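Long-range contacts in EXOU (Pseudomonas aeruginosa, PDB 4AKX), which is a type III secretion toxin with a patatin-like phospholipase domain, probably attacking host-cell membrane lipids, and is captured here in complex with its chaperone SpcU: residues 531-540 with 562-573; 53-61 with 69-77. One frame throughout, in Å; residues are numbered along the deposited sequence. Where two conformers were deposited one is given.

Contact 1. Residues 531-540 with 562-573; sequences LAWLAAELNH and VLAAALAEAQRR
Ala535 meets Ala565 and Ala566 where two helices of the middle helical domain cross, helix 531-537 lying over helix 562-573 at -62°. With alanines at the crossing, the axes come within 8.1 Å, Ala535 CB lying 3.6 Å from Ala565 CB and also against the backbone N of Ala566. Larger apolar groups flank this point. Leu531 CD1 lies 3.8 Å from Val562 CG2, the two side chains passing in opposite directions, while Leu538 crosses Val562 at about a right angle. With its CG anti to the backbone N (chi1 -159°), Leu538 brings CD2 to 3.7 Å from Ala566 CB. Beyond it, Leu550 of helix 544-552 touches both Ala566 and Asn539.

Polar contacts gather where helix 531-537 ends. Asn539 ND2 donates to Ala535 O at 2.9 Å from above the carbonyl plane, and makes a weak but nearly straight (167°) bond to Ala566 O at 3.4 Å. The same nitrogen thus meets a carbonyl of each helix, only weakly in the other.

A bound water accepts a hydrogen bond from Arg573 NH2 at 2.8 Å and donates one to Ala536 O at 3.0 Å, bridging the helices. Arg573 lies in a salt-bridge network with Glu569 and Arg572, although its own contact to Glu569 is doubtfully short. Its guanidinium has Ala536 CB at the edge, near its plane, and Asn539 CB over one face.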
loop_
_atom_site.group_PDB
_atom_site.type_symbol
_atom_site.label_atom_id
_atom_site.label_comp_id
_atom_site.label_asym_id
_atom_site.label_seq_id
_atom_site.Cartn_x
_atom_site.Cartn_y
_atom_site.Cartn_z
ATOM N N LEU B 531 16.713 40.174 5.685
ATOM C CA LEU B 531 16.258 40.227 4.300
ATOM C C LEU B 531 14.826 39.704 4.181
ATOM O O LEU B 531 14.022 40.288 3.481
ATOM C CB LEU B 531 17.181 39.367 3.427
ATOM C CG LEU B 531 16.970 39.349 1.918
ATOM C CD1 LEU B 531 17.002 40.761 1.331
ATOM C CD2 LEU B 531 18.031 38.519 1.279
ATOM N N ALA B 532 14.515 38.574 4.832
ATOM C CA ALA B 532 13.161 38.085 4.832
ATOM C C ALA B 532 12.222 39.156 5.442
ATOM O O ALA B 532 11.150 39.426 4.901
ATOM C CB ALA B 532 13.091 36.801 5.585
ATOM N N TRP B 533 12.665 39.815 6.510
ATOM C CA TRP B 533 11.799 40.747 7.226
ATOM C C TRP B 533 11.556 41.956 6.352
ATOM O O TRP B 533 10.402 42.438 6.198
ATOM C CB TRP B 533 12.418 41.115 8.594
ATOM C CG TRP B 533 11.595 42.078 9.448
ATOM C CD1 TRP B 533 10.663 41.764 10.420
ATOM C CD2 TRP B 533 11.634 43.558 9.432
ATOM N NE1 TRP B 533 10.118 42.914 10.975
ATOM C CE2 TRP B 533 10.655 44.009 10.421
ATOM C CE3 TRP B 533 12.324 44.502 8.698
ATOM C CZ2 TRP B 533 10.436 45.344 10.678
ATOM C CZ3 TRP B 533 12.106 45.863 8.974
ATOM C CH2 TRP B 533 11.175 46.269 9.924
ATOM N N LEU B 534 12.631 42.403 5.709
ATOM C CA LEU B 534 12.563 43.567 4.849
ATOM C C LEU B 534 11.700 43.337 3.618
ATOM O O LEU B 534 10.883 44.192 3.269
ATOM C CB LEU B 534 13.948 44.089 4.481
ATOM C CG LEU B 534 14.812 44.762 5.591
ATOM C CD1 LEU B 534 16.261 44.864 5.119
ATOM C CD2 LEU B 534 14.308 46.149 5.995
ATOM N N ALA B 535 11.772 42.158 3.032
ATOM C CA ALA B 535 10.848 41.839 1.962
ATOM C C ALA B 535 9.354 41.862 2.427
ATOM O O ALA B 535 8.500 42.578 1.830
ATOM C CB ALA B 535 11.203 40.514 1.330
ATOM N N ALA B 536 9.038 41.114 3.489
ATOM C CA ALA B 536 7.675 41.102 3.995
ATOM C C ALA B 536 7.158 42.518 4.275
ATOM O O ALA B 536 6.019 42.843 3.912
ATOM C CB ALA B 536 7.571 40.238 5.226
ATOM N N GLU B 537 8.003 43.371 4.873
ATOM C CA GLU B 537 7.590 44.754 5.182
ATOM C C GLU B 537 7.198 45.476 3.925
ATOM O O GLU B 537 6.300 46.301 3.906
ATOM C CB GLU B 537 8.704 45.548 5.865
ATOM C CG GLU B 537 8.961 45.198 7.328
ATOM C CD GLU B 537 7.690 45.067 8.154
ATOM O OE1 GLU B 537 6.794 45.930 8.061
ATOM O OE2 GLU B 537 7.598 44.091 8.909
ATOM N N LEU B 538 7.859 45.151 2.850
ATOM C CA LEU B 538 7.585 45.848 1.634
ATOM C C LEU B 538 6.393 45.242 0.895
ATOM O O LEU B 538 6.121 45.618 -0.223
ATOM C CB LEU B 538 8.825 45.785 0.795
ATOM C CG LEU B 538 9.097 46.753 -0.308
ATOM C CD1 LEU B 538 9.109 48.155 0.232
ATOM C CD2 LEU B 538 10.491 46.346 -0.710
ATOM N N ASN B 539 5.693 44.301 1.531
ATOM C CA ASN B 539 4.579 43.607 0.886
ATOM C C ASN B 539 3.231 43.912 1.474
ATOM O O ASN B 539 2.229 43.551 0.909
ATOM C CB ASN B 539 4.779 42.108 0.918
ATOM C CG ASN B 539 5.506 41.583 -0.307
ATOM O OD1 ASN B 539 4.906 40.964 -1.158
ATOM N ND2 ASN B 539 6.811 41.805 -0.376
ATOM N N HIS B 540 3.194 44.582 2.610
ATOM C CA HIS B 540 1.935 45.086 3.142
ATOM C C HIS B 540 0.965 45.501 2.090
ATOM O O HIS B 540 1.141 46.551 1.453
ATOM C CB HIS B 540 2.207 46.234 4.074
ATOM C CG HIS B 540 2.508 45.786 5.457
ATOM N ND1 HIS B 540 3.726 45.364 5.818
ATOM C CD2 HIS B 540 1.673 45.575 6.553
ATOM C CE1 HIS B 540 3.696 44.957 7.090
ATOM N NE2 HIS B 540 2.433 45.089 7.541
ATOM N N VAL B 562 16.872 43.433 -2.082
ATOM C CA VAL B 562 15.713 43.505 -1.182
ATOM C C VAL B 562 14.489 43.497 -2.050
ATOM O O VAL B 562 13.543 42.720 -1.854
ATOM C CB VAL B 562 15.713 44.755 -0.317
ATOM C CG1 VAL B 562 14.296 45.070 0.138
ATOM C CG2 VAL B 562 16.596 44.531 0.886
ATOM N N LEU B 563 14.565 44.313 -3.079
ATOM C CA LEU B 563 13.571 44.319 -4.080
ATOM C C LEU B 563 13.434 42.947 -4.745
ATOM O O LEU B 563 12.334 42.517 -5.019
ATOM C CB LEU B 563 13.906 45.374 -5.107
ATOM C CG LEU B 563 12.720 45.746 -6.002
ATOM C CD1 LEU B 563 11.435 46.111 -5.214
ATOM C CD2 LEU B 563 13.157 46.853 -6.973
ATOM N N ALA B 564 14.545 42.268 -5.022
ATOM C CA ALA B 564 14.457 40.924 -5.567
ATOM C C ALA B 564 13.726 39.985 -4.615
ATOM O O ALA B 564 12.822 39.283 -5.026
ATOM C CB ALA B 564 15.799 40.380 -5.909
ATOM N N ALA B 565 14.046 40.020 -3.338
ATOM C CA ALA B 565 13.252 39.254 -2.375
ATOM C C ALA B 565 11.747 39.611 -2.403
ATOM O O ALA B 565 10.894 38.741 -2.594
ATOM C CB ALA B 565 13.801 39.443 -0.978
ATOM N N ALA B 566 11.449 40.896 -2.202
ATOM C CA ALA B 566 10.106 41.395 -2.131
ATOM C C ALA B 566 9.261 40.937 -3.352
ATOM O O ALA B 566 8.097 40.535 -3.232
ATOM C CB ALA B 566 10.164 42.902 -2.065
ATOM N N LEU B 567 9.858 40.999 -4.523
ATOM C CA LEU B 567 9.176 40.625 -5.689
ATOM C C LEU B 567 8.881 39.115 -5.607
ATOM O O LEU B 567 7.787 38.695 -5.923
ATOM C CB LEU B 567 10.012 40.985 -6.919
ATOM C CG LEU B 567 10.095 42.441 -7.356
ATOM C CD1 LEU B 567 11.042 42.643 -8.520
ATOM C CD2 LEU B 567 8.726 42.989 -7.731
ATOM N N ALA B 568 9.840 38.308 -5.175
ATOM C CA ALA B 568 9.608 36.867 -5.144
ATOM C C ALA B 568 8.499 36.583 -4.146
ATOM O O ALA B 568 7.561 35.816 -4.409
ATOM C CB ALA B 568 10.868 36.105 -4.764
ATOM N N GLU B 569 8.593 37.234 -3.007
ATOM C CA GLU B 569 7.584 37.105 -1.983
ATOM C C GLU B 569 6.202 37.450 -2.534
ATOM O O GLU B 569 5.219 36.760 -2.277
ATOM C CB GLU B 569 7.926 38.040 -0.842
ATOM C CG GLU B 569 6.821 38.232 0.168
ATOM C CD GLU B 569 6.439 36.937 0.874
ATOM O OE1 GLU B 569 7.168 35.897 0.723
ATOM O OE2 GLU B 569 5.388 36.961 1.575
ATOM N N ALA B 570 6.129 38.523 -3.299
ATOM C CA ALA B 570 4.859 38.889 -3.911
ATOM C C ALA B 570 4.254 37.766 -4.736
ATOM O O ALA B 570 3.085 37.493 -4.594
ATOM C CB ALA B 570 4.990 40.153 -4.740
ATOM N N GLN B 571 5.051 37.114 -5.585
ATOM C CA GLN B 571 4.525 36.102 -6.463
ATOM C C GLN B 571 4.089 34.868 -5.684
ATOM O O GLN B 571 3.106 34.202 -6.035
ATOM C CB GLN B 571 5.522 35.721 -7.544
ATOM C CG GLN B 571 4.827 35.318 -8.841
ATOM C CD GLN B 571 5.303 33.975 -9.368
ATOM O OE1 GLN B 571 4.494 33.102 -9.721
ATOM N NE2 GLN B 571 6.628 33.799 -9.432
ATOM N N ARG B 572 4.798 34.573 -4.612
ATOM C CA ARG B 572 4.397 33.497 -3.730
ATOM C C ARG B 572 2.977 33.749 -3.245
ATOM O O ARG B 572 2.102 32.925 -3.424
ATOM C CB ARG B 572 5.342 33.379 -2.543
ATOM C CG ARG B 572 5.115 32.113 -1.745
ATOM C CD ARG B 572 6.117 31.938 -0.599
ATOM N NE ARG B 572 6.003 32.962 0.448
ATOM C CZ ARG B 572 5.014 33.030 1.338
ATOM N NH1 ARG B 572 4.020 32.147 1.317
ATOM N NH2 ARG B 572 5.013 33.995 2.246
ATOM N N ARG B 573 2.740 34.938 -2.676
ATOM C CA ARG B 573 1.381 35.334 -2.261
ATOM C C ARG B 573 0.375 35.271 -3.411
ATOM O O ARG B 573 -0.664 34.669 -3.263
ATOM C CB ARG B 573 1.382 36.702 -1.565
ATOM C CG ARG B 573 2.313 36.747 -0.341
ATOM C CD ARG B 573 2.113 37.967 0.555
ATOM N NE ARG B 573 3.146 38.048 1.595
ATOM C CZ ARG B 573 3.325 39.114 2.385
ATOM N NH1 ARG B 573 2.550 40.175 2.252
ATOM N NH2 ARG B 573 4.287 39.143 3.301
HETATM O O HOH W 1 3.888 41.148 5.147
#

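Contact 2. Residues 53-61 with 69-77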
loop_
_atom_site.group_PDB
_atom_site.type_symbol
_atom_site.label_atom_id
_atom_site.label_comp_id
_atom_site.label_asym_id
_atom_site.label_seq_id
_atom_site.Cartn_x
_atom_site.Cartn_y
_atom_site.Cartn_z
ATOM N N ALA B 53 7.907 42.370 30.015
ATOM C CA ALA B 53 7.977 43.697 29.438
ATOM C C ALA B 53 6.677 44.084 28.723
ATOM O O ALA B 53 6.206 43.365 27.828
ATOM C CB ALA B 53 9.173 43.813 28.505
ATOM N N GLY B 54 6.090 45.205 29.140
ATOM C CA GLY B 54 4.983 45.785 28.397
ATOM C C GLY B 54 3.592 45.206 28.677
ATOM O O GLY B 54 3.425 44.320 29.548
ATOM N N PRO B 55 2.577 45.708 27.931
ATOM C CA PRO B 55 1.186 45.272 28.042
ATOM C C PRO B 55 1.063 43.793 27.729
ATOM O O PRO B 55 0.222 43.101 28.319
ATOM C CB PRO B 55 0.473 46.082 26.948
ATOM C CG PRO B 55 1.412 47.195 26.599
ATOM C CD PRO B 55 2.776 46.635 26.798
ATOM N N ARG B 56 1.919 43.314 26.814
ATOM C CA ARG B 56 1.867 41.931 26.331
ATOM C C ARG B 56 2.915 41.030 26.956
ATOM O O ARG B 56 3.161 39.942 26.469
ATOM C CB ARG B 56 1.897 41.884 24.794
ATOM C CG ARG B 56 0.586 42.372 24.194
ATOM C CD ARG B 56 0.486 42.178 22.706
ATOM N NE ARG B 56 0.388 40.767 22.369
ATOM C CZ ARG B 56 0.440 40.296 21.126
ATOM N NH1 ARG B 56 0.554 41.127 20.087
ATOM N NH2 ARG B 56 0.372 38.991 20.914
ATOM N N GLN B 57 3.523 41.510 28.039
ATOM C CA GLN B 57 4.270 40.698 29.012
ATOM C C GLN B 57 5.433 39.921 28.414
ATOM O O GLN B 57 5.714 38.783 28.827
ATOM C CB GLN B 57 3.340 39.775 29.785
ATOM C CG GLN B 57 2.396 40.519 30.712
ATOM C CD GLN B 57 1.080 39.790 30.903
ATOM O OE1 GLN B 57 0.292 39.632 29.964
ATOM N NE2 GLN B 57 0.838 39.329 32.119
ATOM N N ILE B 58 6.112 40.543 27.447
ATOM C CA ILE B 58 7.168 39.875 26.678
ATOM C C ILE B 58 8.234 39.241 27.612
ATOM O O ILE B 58 8.897 39.938 28.384
ATOM C CB ILE B 58 7.872 40.857 25.686
ATOM C CG1 ILE B 58 6.894 41.812 24.944
ATOM C CG2 ILE B 58 8.715 40.092 24.700
ATOM C CD1 ILE B 58 5.935 41.152 23.973
ATOM N N THR B 59 8.397 37.921 27.551
ATOM C CA THR B 59 9.563 37.282 28.189
ATOM C C THR B 59 10.514 36.623 27.201
ATOM O O THR B 59 10.098 35.791 26.402
ATOM C CB THR B 59 9.147 36.229 29.191
ATOM O OG1 THR B 59 8.389 36.849 30.221
ATOM C CG2 THR B 59 10.364 35.605 29.807
ATOM N N LEU B 60 11.795 36.974 27.285
ATOM C CA LEU B 60 12.810 36.328 26.476
ATOM C C LEU B 60 13.775 35.452 27.307
ATOM O O LEU B 60 14.444 35.936 28.242
ATOM C CB LEU B 60 13.581 37.368 25.669
ATOM C CG LEU B 60 12.786 38.158 24.634
ATOM C CD1 LEU B 60 13.587 39.354 24.119
ATOM C CD2 LEU B 60 12.343 37.249 23.482
ATOM N N ARG B 61 13.827 34.165 26.989
ATOM C CA ARG B 61 14.791 33.297 27.627
ATOM C C ARG B 61 15.801 32.927 26.585
ATOM O O ARG B 61 15.448 32.722 25.430
ATOM C CB ARG B 61 14.131 32.021 28.131
ATOM C CG ARG B 61 13.281 32.210 29.352
ATOM C CD ARG B 61 12.544 30.940 29.728
ATOM N NE ARG B 61 12.030 31.107 31.087
ATOM C CZ ARG B 61 10.943 31.813 31.407
ATOM N NH1 ARG B 61 10.193 32.374 30.456
ATOM N NH2 ARG B 61 10.589 31.932 32.686
ATOM N N GLU B 69 13.944 31.729 23.427
ATOM C CA GLU B 69 12.553 31.430 23.595
ATOM C C GLU B 69 11.779 32.689 24.009
ATOM O O GLU B 69 12.128 33.371 25.000
ATOM C CB GLU B 69 12.371 30.320 24.622
ATOM C CG GLU B 69 10.927 30.184 25.098
ATOM C CD GLU B 69 10.677 28.952 25.968
ATOM O OE1 GLU B 69 11.634 28.472 26.641
ATOM O OE2 GLU B 69 9.505 28.470 25.981
ATOM N N LEU B 70 10.723 32.978 23.242
ATOM C CA LEU B 70 9.804 34.072 23.531
ATOM C C LEU B 70 8.503 33.593 24.177
ATOM O O LEU B 70 7.892 32.629 23.724
ATOM C CB LEU B 70 9.503 34.816 22.252
ATOM C CG LEU B 70 8.417 35.876 22.251
ATOM C CD1 LEU B 70 8.850 37.005 23.156
ATOM C CD2 LEU B 70 8.220 36.399 20.835
ATOM N N GLN B 71 8.099 34.256 25.254
ATOM C CA GLN B 71 6.789 34.015 25.858
ATOM C C GLN B 71 6.031 35.333 26.000
ATOM O O GLN B 71 6.609 36.364 26.364
ATOM C CB GLN B 71 6.933 33.346 27.209
ATOM C CG GLN B 71 5.684 32.634 27.677
ATOM C CD GLN B 71 5.612 32.521 29.190
ATOM O OE1 GLN B 71 6.630 32.373 29.872
ATOM N NE2 GLN B 71 4.405 32.587 29.721
ATOM N N LEU B 72 4.740 35.310 25.701
ATOM C CA LEU B 72 4.021 36.547 25.471
ATOM C C LEU B 72 2.548 36.281 25.688
ATOM O O LEU B 72 2.071 35.180 25.433
ATOM C CB LEU B 72 4.320 37.043 24.064
ATOM C CG LEU B 72 3.458 37.973 23.215
ATOM C CD1 LEU B 72 4.252 38.465 22.003
ATOM C CD2 LEU B 72 2.201 37.269 22.732
ATOM N N SER B 73 1.845 37.277 26.219
ATOM C CA SER B 73 0.421 37.160 26.507
ATOM C C SER B 73 -0.368 36.930 25.229
ATOM O O SER B 73 -0.056 37.511 24.183
ATOM C CB SER B 73 -0.086 38.427 27.196
ATOM O OG SER B 73 -0.056 39.528 26.298
ATOM N N ARG B 74 -1.404 36.101 25.326
ATOM C CA ARG B 74 -2.336 35.887 24.221
ATOM C C ARG B 74 -2.718 37.217 23.573
ATOM O O ARG B 74 -2.856 38.223 24.259
ATOM C CB ARG B 74 -3.589 35.149 24.710
ATOM C CG ARG B 74 -3.360 33.688 25.078
ATOM C CD ARG B 74 -2.997 32.864 23.848
ATOM N NE ARG B 74 -4.111 32.788 22.905
ATOM C CZ ARG B 74 -4.725 31.646 22.564
ATOM N NH1 ARG B 74 -4.322 30.463 23.059
ATOM N NH2 ARG B 74 -5.739 31.691 21.707
ATOM N N PRO B 75 -2.877 37.226 22.248
ATOM C CA PRO B 75 -3.095 38.437 21.483
ATOM C C PRO B 75 -4.362 39.093 21.895
ATOM O O PRO B 75 -5.146 38.505 22.607
ATOM C CB PRO B 75 -3.261 37.932 20.052
ATOM C CG PRO B 75 -2.614 36.592 20.041
ATOM C CD PRO B 75 -2.909 36.032 21.397
ATOM N N PRO B 76 -4.582 40.307 21.417
ATOM C CA PRO B 76 -5.772 41.031 21.798
ATOM C C PRO B 76 -7.025 40.392 21.185
ATOM O O PRO B 76 -7.016 39.997 20.009
ATOM C CB PRO B 76 -5.527 42.429 21.216
ATOM C CG PRO B 76 -4.690 42.183 20.005
ATOM C CD PRO B 76 -3.827 40.987 20.346
ATOM N N LEU B 77 -8.082 40.262 21.985
ATOM C CA LEU B 77 -9.386 39.894 21.438
ATOM C C LEU B 77 -9.920 40.972 20.454
ATOM O O LEU B 77 -10.299 42.095 20.854
ATOM C CB LEU B 77 -10.396 39.600 22.561
ATOM C CG LEU B 77 -10.713 38.139 22.882
ATOM C CD1 LEU B 77 -11.957 38.095 23.744
ATOM C CD2 LEU B 77 -10.939 37.308 21.628
#
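Ile58 and Leu60 close on Leu70 from the same side of two paired strands: Leu70 CD1 is 3.5 Å from both Ile58 CG2 and Leu60 CD2, crossing each side chain at a slant. Next to them Ile58 and Leu72 run side by side, CD1 to CD1, pointing the same way. This is the tightly packed side, closed off by Val469 and Met465 of helix 463-472 and by Phe451 and Leu461.

The chain here forms a beta hairpin, strand 58-63 returning as strand 68-73 within an antiparallel sheet. Thr59 with Gln71 and Arg61 with Glu69 are hydrogen-bonded pairs, and the bond from Thr59 N to Gln71 O (2.7 Å) is almost straight at 176°. Leu60 and Leu70 make the non-hydrogen-bonded pair between them. Ahead of the hairpin, a type I turn from Gly54 to Gln57 ends in a G1 bulge, where Gln57 and Ile58 both face Ala53. Within that turn Arg56 O accepts a hydrogen bond from Ser73 N at 3.0 Å, the donor lying above the carbonyl plane.

The face bearing Arg61, Glu69 and Gln71 is looser and more exposed. Arg61 lies alongside Glu69, yet its NE stays 5.2 Å from Glu69 OE1. Arg61 NH1 is 3.6 Å from Gln71 OE1, the flat groups turned 28° apart, whereas Gln71 NE2 is bonded to Ser446 of the next strand.

At the turn end, the bend in Arg56 at chi3 (69°) carries its guanidinium between Leu72 on one face and Pro75 CA and Pro76 CD on the other. Ser73 O sits at the edge of that group, 3.8 Å from Arg56 NE.

In the fold
Contact 2 comes first along the chain and is complete before contact 1 begins, more than 450 residues later. Their centres are 27 Å apart and their nearest atoms about 12 Å, without touching, and they share no helix or strand. Contact 2 belongs to the small antiparallel sheet, whose strand 446-451 comes from much later in the sequence, and its second segment ends on the first residue of strand 77-82 of the mixed sheet in the patatin-like region. Contact 1 lies among helices of the middle helical domain. Helix 463-472, which packs on the hairpin, belongs to that same helical domain, so N-terminal strands and the helical region are joined side by side.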